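Local coordinates for extracellular solute-binding protein family 5 (Brucella melitensis, PDB 4ONY), which probably binds peptides or related solutes in the periplasm and hands them to an ABC transporter for import into the cell, at residues 47-52 with 252-257; 53-58 with 219-224; 434-439 with 482-487. All blocks are in the same frame, centred on the assembly; numbering follows the deposited sequence.

Contact 1: residues 47-52 with 252-257. With P4G (1-ethoxy-2-(2-ethoxyethoxy)ethane), chain D.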
loop_
_atom_site.group_PDB
_atom_site.type_symbol
_atom_site.label_atom_id
_atom_site.label_comp_id
_atom_site.label_asym_id
_atom_site.label_seq_id
_atom_site.Cartn_x
_atom_site.Cartn_y
_atom_site.Cartn_z
ATOM N N LEU A 47 12.978 -1.602 21.942
ATOM C CA LEU A 47 13.237 -1.511 20.513
ATOM C C LEU A 47 13.428 -0.033 20.189
ATOM O O LEU A 47 12.669 0.795 20.681
ATOM C CB LEU A 47 12.058 -2.051 19.735
ATOM C CG LEU A 47 12.137 -1.930 18.205
ATOM C CD1 LEU A 47 13.149 -2.921 17.679
ATOM C CD2 LEU A 47 10.778 -2.142 17.544
ATOM N N THR A 48 14.471 0.293 19.447
ATOM C CA THR A 48 14.739 1.647 18.997
ATOM C C THR A 48 14.849 1.630 17.481
ATOM O O THR A 48 15.615 0.832 16.915
ATOM C CB THR A 48 16.030 2.210 19.651
ATOM O OG1 THR A 48 15.898 2.144 21.076
ATOM C CG2 THR A 48 16.256 3.667 19.267
ATOM N N VAL A 49 14.014 2.420 16.813
ATOM C CA VAL A 49 14.014 2.441 15.352
ATOM C C VAL A 49 14.158 3.861 14.892
ATOM O O VAL A 49 13.817 4.772 15.646
ATOM C CB VAL A 49 12.723 1.855 14.763
ATOM C CG1 VAL A 49 12.507 0.442 15.280
ATOM C CG2 VAL A 49 11.503 2.700 15.144
ATOM N N GLY A 50 14.628 4.036 13.657
ATOM C CA GLY A 50 14.816 5.350 13.058
ATOM C C GLY A 50 13.848 5.598 11.913
ATOM O O GLY A 50 13.432 4.661 11.237
ATOM N N VAL A 51 13.468 6.852 11.714
ATOM C CA VAL A 51 12.703 7.290 10.524
ATOM C C VAL A 51 13.307 8.593 10.020
ATOM O O VAL A 51 13.890 9.349 10.809
ATOM C CB VAL A 51 11.183 7.534 10.790
ATOM C CG1 VAL A 51 10.519 6.284 11.330
ATOM C CG2 VAL A 51 10.950 8.653 11.797
ATOM N N VAL A 52 13.186 8.830 8.705
ATOM C CA VAL A 52 13.629 10.071 8.106
ATOM C C VAL A 52 12.484 11.041 8.176
ATOM O O VAL A 52 11.426 10.738 7.704
ATOM C CB VAL A 52 14.048 9.890 6.653
ATOM C CG1 VAL A 52 14.491 11.221 6.013
ATOM C CG2 VAL A 52 15.177 8.866 6.587
ATOM N N ILE A 252 9.432 1.332 23.314
ATOM C CA ILE A 252 9.723 1.535 21.881
ATOM C C ILE A 252 10.038 3.004 21.671
ATOM O O ILE A 252 9.219 3.854 22.013
ATOM C CB ILE A 252 8.544 1.153 20.967
ATOM C CG1 ILE A 252 8.217 -0.332 21.138
ATOM C CG2 ILE A 252 8.884 1.493 19.501
ATOM C CD1 ILE A 252 6.938 -0.826 20.476
ATOM N N SER A 253 11.243 3.292 21.162
ATOM C CA SER A 253 11.666 4.669 20.849
ATOM C C SER A 253 11.776 4.798 19.353
ATOM O O SER A 253 12.362 3.948 18.675
ATOM C CB SER A 253 12.998 5.029 21.530
ATOM O OG SER A 253 12.995 4.713 22.927
ATOM N N ILE A 254 11.149 5.839 18.837
ATOM C CA ILE A 254 11.242 6.208 17.434
ATOM C C ILE A 254 12.059 7.505 17.336
ATOM O O ILE A 254 11.626 8.578 17.810
ATOM C CB ILE A 254 9.832 6.393 16.834
ATOM C CG1 ILE A 254 8.992 5.151 17.151
ATOM C CG2 ILE A 254 9.903 6.662 15.331
ATOM C CD1 ILE A 254 7.573 5.181 16.578
ATOM N N GLU A 255 13.245 7.382 16.739
ATOM C CA GLU A 255 14.174 8.492 16.528
ATOM C C GLU A 255 14.107 9.024 15.123
ATOM O O GLU A 255 13.877 8.264 14.155
ATOM C CB GLU A 255 15.581 8.046 16.843
ATOM C CG GLU A 255 15.711 7.726 18.304
ATOM C CD GLU A 255 17.117 7.552 18.768
ATOM O OE1 GLU A 255 18.055 7.445 17.940
ATOM O OE2 GLU A 255 17.280 7.514 20.001
ATOM N N TYR A 256 14.285 10.333 15.001
ATOM C CA TYR A 256 14.119 11.008 13.756
ATOM C C TYR A 256 15.477 11.473 13.224
ATOM O O TYR A 256 16.270 12.016 13.975
ATOM C CB TYR A 256 13.142 12.179 13.949
ATOM C CG TYR A 256 11.673 11.753 14.008
ATOM C CD1 TYR A 256 11.138 11.179 15.153
ATOM C CD2 TYR A 256 10.845 11.881 12.921
ATOM C CE1 TYR A 256 9.800 10.807 15.210
ATOM C CE2 TYR A 256 9.530 11.523 12.972
ATOM C CZ TYR A 256 9.007 10.984 14.125
ATOM O OH TYR A 256 7.686 10.617 14.190
ATOM N N TYR A 257 15.729 11.220 11.935
ATOM C CA TYR A 257 16.996 11.517 11.286
ATOM C C TYR A 257 16.762 12.400 10.050
ATOM O O TYR A 257 15.698 12.356 9.452
ATOM C CB TYR A 257 17.713 10.220 10.872
ATOM C CG TYR A 257 18.180 9.448 12.059
ATOM C CD1 TYR A 257 17.291 8.631 12.769
ATOM C CD2 TYR A 257 19.466 9.621 12.561
ATOM C CE1 TYR A 257 17.705 7.974 13.923
ATOM C CE2 TYR A 257 19.885 8.968 13.708
ATOM C CZ TYR A 257 18.986 8.156 14.403
ATOM O OH TYR A 257 19.444 7.512 15.577
HETATM C C8 P4G D . 19.595 12.646 23.439
HETATM C C7 P4G D . 18.731 13.729 22.791
HETATM O O4 P4G D . 18.949 14.033 21.377
HETATM C C6 P4G D . 19.337 13.030 20.413
HETATM C C5 P4G D . 18.283 12.861 19.304
HETATM O O3 P4G D . 18.685 11.812 18.402
HETATM C C4 P4G D . 18.041 11.825 17.149
HETATM C C3 P4G D . 19.069 11.426 16.107
HETATM O O2 P4G D . 19.623 12.571 15.457
HETATM C C2 P4G D . 20.842 12.286 14.739
HETATM C C1 P4G D . 22.136 12.706 15.414
HETATM O O HOH W 1 13.671 2.261 23.353
#

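Contact 2: residues 53-58 with 219-224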
loop_
_atom_site.group_PDB
_atom_site.type_symbol
_atom_site.label_atom_id
_atom_site.label_comp_id
_atom_site.label_asym_id
_atom_site.label_seq_id
_atom_site.Cartn_x
_atom_site.Cartn_y
_atom_site.Cartn_z
ATOM N N GLY A 53 12.699 12.204 8.788
ATOM C CA GLY A 53 11.676 13.236 8.815
ATOM C C GLY A 53 11.689 13.996 10.141
ATOM O O GLY A 53 12.744 14.105 10.765
ATOM N N THR A 54 10.532 14.524 10.533
ATOM C CA THR A 54 10.377 15.293 11.754
ATOM C C THR A 54 8.929 15.216 12.276
ATOM O O THR A 54 8.059 14.694 11.596
ATOM C CB THR A 54 10.781 16.756 11.528
ATOM O OG1 THR A 54 10.900 17.445 12.782
ATOM C CG2 THR A 54 9.770 17.492 10.609
ATOM N N PHE A 55 8.696 15.729 13.479
ATOM C CA PHE A 55 7.370 15.835 13.999
ATOM C C PHE A 55 7.346 16.935 15.011
ATOM O O PHE A 55 8.345 17.212 15.623
ATOM C CB PHE A 55 6.934 14.507 14.649
ATOM C CG PHE A 55 7.444 14.317 16.034
ATOM C CD1 PHE A 55 8.702 13.803 16.256
ATOM C CD2 PHE A 55 6.672 14.695 17.115
ATOM C CE1 PHE A 55 9.186 13.669 17.536
ATOM C CE2 PHE A 55 7.153 14.576 18.381
ATOM C CZ PHE A 55 8.407 14.029 18.600
ATOM N N ASP A 56 6.178 17.527 15.211
ATOM C CA ASP A 56 5.993 18.519 16.248
ATOM C C ASP A 56 4.603 18.480 16.894
ATOM O O ASP A 56 4.226 19.429 17.555
ATOM C CB ASP A 56 6.230 19.916 15.669
ATOM C CG ASP A 56 5.290 20.254 14.546
ATOM O OD1 ASP A 56 4.328 19.516 14.223
ATOM O OD2 ASP A 56 5.556 21.310 13.936
ATOM N N SER A 57 3.834 17.421 16.695
ATOM C CA SER A 57 2.495 17.373 17.249
ATOM C C SER A 57 2.029 15.935 17.414
ATOM O O SER A 57 2.594 15.030 16.799
ATOM C CB SER A 57 1.487 18.161 16.391
ATOM O OG SER A 57 0.210 18.275 17.041
ATOM N N LEU A 58 1.001 15.736 18.246
ATOM C CA LEU A 58 0.571 14.417 18.650
ATOM C C LEU A 58 -0.921 14.122 18.446
ATOM O O LEU A 58 -1.488 13.285 19.171
ATOM C CB LEU A 58 0.907 14.165 20.118
ATOM C CG LEU A 58 2.351 14.358 20.546
ATOM C CD1 LEU A 58 2.482 14.220 22.075
ATOM C CD2 LEU A 58 3.267 13.402 19.837
ATOM N N ALA A 219 5.680 8.341 26.839
ATOM C CA ALA A 219 6.476 8.622 28.025
ATOM C C ALA A 219 7.313 9.893 27.881
ATOM O O ALA A 219 7.550 10.581 28.854
ATOM C CB ALA A 219 7.394 7.456 28.296
ATOM N N SER A 220 7.788 10.198 26.685
ATOM C CA SER A 220 8.507 11.456 26.471
ATOM C C SER A 220 8.537 11.829 25.016
ATOM O O SER A 220 8.471 10.979 24.102
ATOM C CB SER A 220 9.951 11.436 26.989
ATOM O OG SER A 220 10.721 10.561 26.235
ATOM N N VAL A 221 8.699 13.121 24.830
ATOM C CA VAL A 221 8.595 13.734 23.548
ATOM C C VAL A 221 9.677 14.786 23.392
ATOM O O VAL A 221 9.758 15.710 24.202
ATOM C CB VAL A 221 7.218 14.396 23.429
ATOM C CG1 VAL A 221 6.993 14.799 22.013
ATOM C CG2 VAL A 221 6.113 13.430 23.853
ATOM N N GLN A 222 10.532 14.612 22.382
ATOM C CA GLN A 222 11.582 15.588 22.016
ATOM C C GLN A 222 11.311 15.918 20.536
ATOM O O GLN A 222 11.706 15.175 19.638
ATOM C CB GLN A 222 12.979 15.004 22.226
ATOM C CG GLN A 222 13.272 14.679 23.690
ATOM C CD GLN A 222 14.428 13.708 23.871
ATOM O OE1 GLN A 222 14.276 12.498 23.757
ATOM N NE2 GLN A 222 15.594 14.249 24.174
ATOM N N PRO A 223 10.564 16.995 20.300
ATOM C CA PRO A 223 10.073 17.332 18.971
ATOM C C PRO A 223 11.227 17.464 17.964
ATOM O O PRO A 223 12.231 18.051 18.278
ATOM C CB PRO A 223 9.378 18.684 19.157
ATOM C CG PRO A 223 9.381 18.978 20.603
ATOM C CD PRO A 223 10.158 17.951 21.349
ATOM N N GLY A 224 11.070 16.878 16.792
ATOM C CA GLY A 224 12.077 16.844 15.764
ATOM C C GLY A 224 13.154 15.809 15.993
ATOM O O GLY A 224 14.061 15.701 15.175
HETATM O O HOH W 2 13.959 15.967 12.258
#

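Contact 3: residues 434-439 with 482-487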
loop_
_atom_site.group_PDB
_atom_site.type_symbol
_atom_site.label_atom_id
_atom_site.label_comp_id
_atom_site.label_asym_id
_atom_site.label_seq_id
_atom_site.Cartn_x
_atom_site.Cartn_y
_atom_site.Cartn_z
ATOM N N PHE A 434 9.612 10.317 -35.372
ATOM C CA PHE A 434 8.946 9.990 -34.106
ATOM C C PHE A 434 9.834 10.450 -32.953
ATOM O O PHE A 434 10.999 10.052 -32.854
ATOM C CB PHE A 434 8.654 8.488 -33.997
ATOM C CG PHE A 434 7.705 8.140 -32.883
ATOM C CD1 PHE A 434 6.465 8.736 -32.813
ATOM C CD2 PHE A 434 8.024 7.215 -31.928
ATOM C CE1 PHE A 434 5.546 8.428 -31.792
ATOM C CE2 PHE A 434 7.131 6.874 -30.923
ATOM C CZ PHE A 434 5.886 7.480 -30.833
ATOM N N ALA A 435 9.271 11.268 -32.086
ATOM C CA ALA A 435 9.990 11.859 -30.993
ATOM C C ALA A 435 9.044 12.137 -29.827
ATOM O O ALA A 435 7.882 12.426 -30.045
ATOM C CB ALA A 435 10.616 13.146 -31.453
ATOM N N PHE A 436 9.549 12.035 -28.601
ATOM C CA PHE A 436 8.767 12.376 -27.458
ATOM C C PHE A 436 9.645 12.691 -26.269
ATOM O O PHE A 436 10.872 12.504 -26.321
ATOM C CB PHE A 436 7.755 11.282 -27.107
ATOM C CG PHE A 436 8.346 9.970 -26.674
ATOM C CD1 PHE A 436 8.527 9.691 -25.319
ATOM C CD2 PHE A 436 8.576 8.953 -27.595
ATOM C CE1 PHE A 436 8.995 8.462 -24.910
ATOM C CE2 PHE A 436 9.019 7.709 -27.194
ATOM C CZ PHE A 436 9.247 7.470 -25.845
ATOM N N GLU A 437 9.026 13.227 -25.230
ATOM C CA GLU A 437 9.728 13.624 -24.014
ATOM C C GLU A 437 9.396 12.717 -22.824
ATOM O O GLU A 437 8.216 12.421 -22.554
ATOM C CB GLU A 437 9.329 15.067 -23.643
ATOM C CG GLU A 437 9.936 15.610 -22.362
ATOM C CD GLU A 437 9.335 16.934 -22.009
ATOM O OE1 GLU A 437 8.300 16.990 -21.345
ATOM O OE2 GLU A 437 9.924 17.964 -22.360
ATOM N N ILE A 438 10.406 12.326 -22.071
ATOM C CA ILE A 438 10.186 11.717 -20.755
ATOM C C ILE A 438 10.474 12.765 -19.664
ATOM O O ILE A 438 11.634 13.233 -19.537
ATOM C CB ILE A 438 11.063 10.484 -20.526
ATOM C CG1 ILE A 438 10.819 9.437 -21.630
ATOM C CG2 ILE A 438 10.751 9.870 -19.169
ATOM C CD1 ILE A 438 11.728 8.227 -21.547
ATOM N N MET A 439 9.443 13.153 -18.913
ATOM C CA MET A 439 9.602 14.097 -17.819
ATOM C C MET A 439 9.992 13.291 -16.571
ATOM O O MET A 439 9.234 12.378 -16.113
ATOM C CB MET A 439 8.328 14.889 -17.565
ATOM C CG MET A 439 8.469 15.976 -16.483
ATOM S SD MET A 439 7.023 17.074 -16.256
ATOM C CE MET A 439 5.767 15.862 -15.651
ATOM N N TYR A 482 2.447 16.151 -20.334
ATOM C CA TYR A 482 3.627 15.326 -20.555
ATOM C C TYR A 482 3.313 14.260 -21.639
ATOM O O TYR A 482 2.143 13.941 -21.878
ATOM C CB TYR A 482 4.087 14.631 -19.254
ATOM C CG TYR A 482 2.960 13.883 -18.569
ATOM C CD1 TYR A 482 2.610 12.598 -18.958
ATOM C CD2 TYR A 482 2.233 14.481 -17.540
ATOM C CE1 TYR A 482 1.557 11.924 -18.349
ATOM C CE2 TYR A 482 1.185 13.821 -16.936
ATOM C CZ TYR A 482 0.847 12.536 -17.349
ATOM O OH TYR A 482 -0.215 11.920 -16.763
ATOM N N ASP A 483 4.361 13.727 -22.260
ATOM C CA ASP A 483 4.267 12.582 -23.141
ATOM C C ASP A 483 4.357 11.314 -22.294
ATOM O O ASP A 483 3.480 10.447 -22.356
ATOM C CB ASP A 483 5.403 12.580 -24.183
ATOM C CG ASP A 483 5.299 13.726 -25.166
ATOM O OD1 ASP A 483 4.162 14.207 -25.399
ATOM O OD2 ASP A 483 6.349 14.144 -25.691
ATOM N N MET A 484 5.424 11.217 -21.514
ATOM C CA MET A 484 5.715 10.029 -20.712
ATOM C C MET A 484 6.336 10.469 -19.388
ATOM O O MET A 484 7.099 11.505 -19.357
ATOM C CB MET A 484 6.681 9.119 -21.477
ATOM C CG MET A 484 7.093 7.867 -20.711
ATOM S SD MET A 484 8.127 6.712 -21.644
ATOM C CE MET A 484 6.923 5.984 -22.746
ATOM N N ILE A 485 6.010 9.741 -18.315
ATOM C CA ILE A 485 6.612 9.917 -16.992
ATOM C C ILE A 485 6.896 8.541 -16.406
ATOM O O ILE A 485 6.487 7.529 -16.980
ATOM C CB ILE A 485 5.637 10.645 -15.983
ATOM C CG1 ILE A 485 4.283 9.926 -15.906
ATOM C CG2 ILE A 485 5.423 12.119 -16.386
ATOM C CD1 ILE A 485 3.273 10.510 -14.920
ATOM N N LEU A 486 7.524 8.508 -15.232
ATOM C CA LEU A 486 7.528 7.320 -14.390
ATOM C C LEU A 486 6.352 7.450 -13.406
ATOM O O LEU A 486 6.129 8.526 -12.820
ATOM C CB LEU A 486 8.859 7.168 -13.640
ATOM C CG LEU A 486 10.123 6.747 -14.406
ATOM C CD1 LEU A 486 10.851 7.959 -14.935
ATOM C CD2 LEU A 486 11.081 6.023 -13.499
ATOM N N GLY A 487 5.604 6.372 -13.227
ATOM C CA GLY A 487 4.450 6.348 -12.317
ATOM C C GLY A 487 4.501 5.176 -11.363
ATOM O O GLY A 487 5.024 4.121 -11.699
HETATM O O HOH W 3 6.899 14.574 -21.076
HETATM O O HOH W 4 8.603 10.863 -13.985
#

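Contact 1: residues 47-52 with 252-257
V51, with chi1 at -58°, sets CG2 between its backbone N and carbonyl carbon, while Y256 (chi1 -78°) swings CG to the side of its own N; the two side chains then run side by side and the methyl sits over one ring face. This CH-pi contact, V51 CG2 3.6 Å from the Y256 ring centroid, forms because beta-branched valine holds a methyl near the backbone, beside the flat ring. V51 CG1 meets I254 CG2, and V49 CG2 lies 4.0 Å from I254 CG1, so beta-branched V49, V51 and I254 pack together on this face. The strands run parallel, 46-52 forming one border of a four-stranded mixed sheet with 251-257 next to it. Five regular backbone hydrogen bonds join them, among them V51 N to E255 O at 2.8 Å and Y257 N to V51 O at 2.9 Å. On the face bearing T48, a water bridges L47 O, T48 OG1 and S253 OG, the last at 2.6 Å. Side-chain-free G50 lets the Y257 ring lie close, CE1 4.0 Å from G50 CA. P4G C3 lies over one face of that ring, 3.5 Å from Y257 CE2, while Y257 OH bonds S266. E255 OE2 forms a salt bridge with R226.

Contact 2: residues 53-58 with 219-224
F55 and V221 carry the apolar part of this contact. With chi1 at 81°, F55 sets CG between its backbone N and carbonyl carbon, turning the ring toward strand 216-222, where V221 CG1 meets its edge, 3.6 Å from F55 CE2. The other V221 branch, CG2, points tip to tip at L58 CD1, 4.1 Å away, so one valine serves two larger neighbours. The face of the F55 ring takes a CH-pi contact from P223 CA, 4.2 Å from the centroid. T54 OG1 makes van der Waals contact with G224 CA at 3.3 Å.

Polar links are few. G224 N donates to F55 O at 3.0 Å in the carbonyl plane, though the bond is bent to 130° at the hydrogen. A water donates to both G53 O (2.7 Å) and G224 O (2.9 Å), tying the two loops together.

Outside the segments, D56 OD1 bonds T68 and Q222 OE1 bonds R226; Q222 and R226 both line the P4G pocket. P223 and G224 have the backbone angles of the central pair in a type II beta turn, proline supplying the fixed phi and glycine the positive one, at the bend of the beta hairpin joining strands 216-222 and 226-231.

Contact 3: residues 434-439 with 482-487
D483 puts a side-chain oxygen where parallel strands would ordinarily pair backbone to backbone: its OD2 accepts E437 N at 2.9 Å through the anti lone pair. With chi1 at -67°, the D483 carboxylate turns toward the neighbouring strand, and its short chain is just long enough to reach the amide; the carbonyl of Y482 is meanwhile taken by N316. A water continues the irregular start, accepting from D483 N and donating to E437 O and E437 OE1. M484 N makes only a weak bond to E437 O, whereas M439 N to M484 O, 2.9 Å, is regular. Beyond it the strands part again, and a second water joins M439 O (2.7 Å) to L486 N (2.9 Å).

Apart from the two acids, the side chains that meet are largely apolar. M484 lies alongside I438, its SD 3.8 Å from I438 CG1, and crosses F436 in an oblique Met-aromatic contact, SD 5.1 Å from the ring centroid. On the other face M439 brings its CE to I485 CG2 at 3.8 Å and passes near Y482 CB; the unbranched methionine chains can bend at chi3 to lay SD or CE against their neighbours. Strand 435-440 lies between 484-489 and 462-467, all three parallel and linked by helices 443-458 and 470-478 in beta-alpha-beta fashion.

The two acids here each have an arginine partner, D483 OD1 with R319 and E437 OE1 with R476, which probably keeps both ionised despite their closeness and would leave D483 OD2 a strong, negatively charged acceptor for the strand amide.

Contacts 1 and 2 are neighbours, their centres about 11 Å apart, and contact 2 is nested within the chain loop that contact 1 closes. Segment 53-58 is the loop that directly follows strand 46-52, and the seam between the contacts is tight: Y257 O lies 3.1 Å from G53 N, probably a hydrogen bond, and the Y256 and F55 rings meet with planes at about 45°, Y256 CE1 3.4 Å from F55 CD1. Both supply the P4G pocket, contact 1 through Y256 and Y257, contact 2 through Q222. Contact 3 belongs to a separate sheet, its centre about 38 Å and 41 Å from those of contacts 1 and 2, consistent with the lobed build of solute-binding proteins.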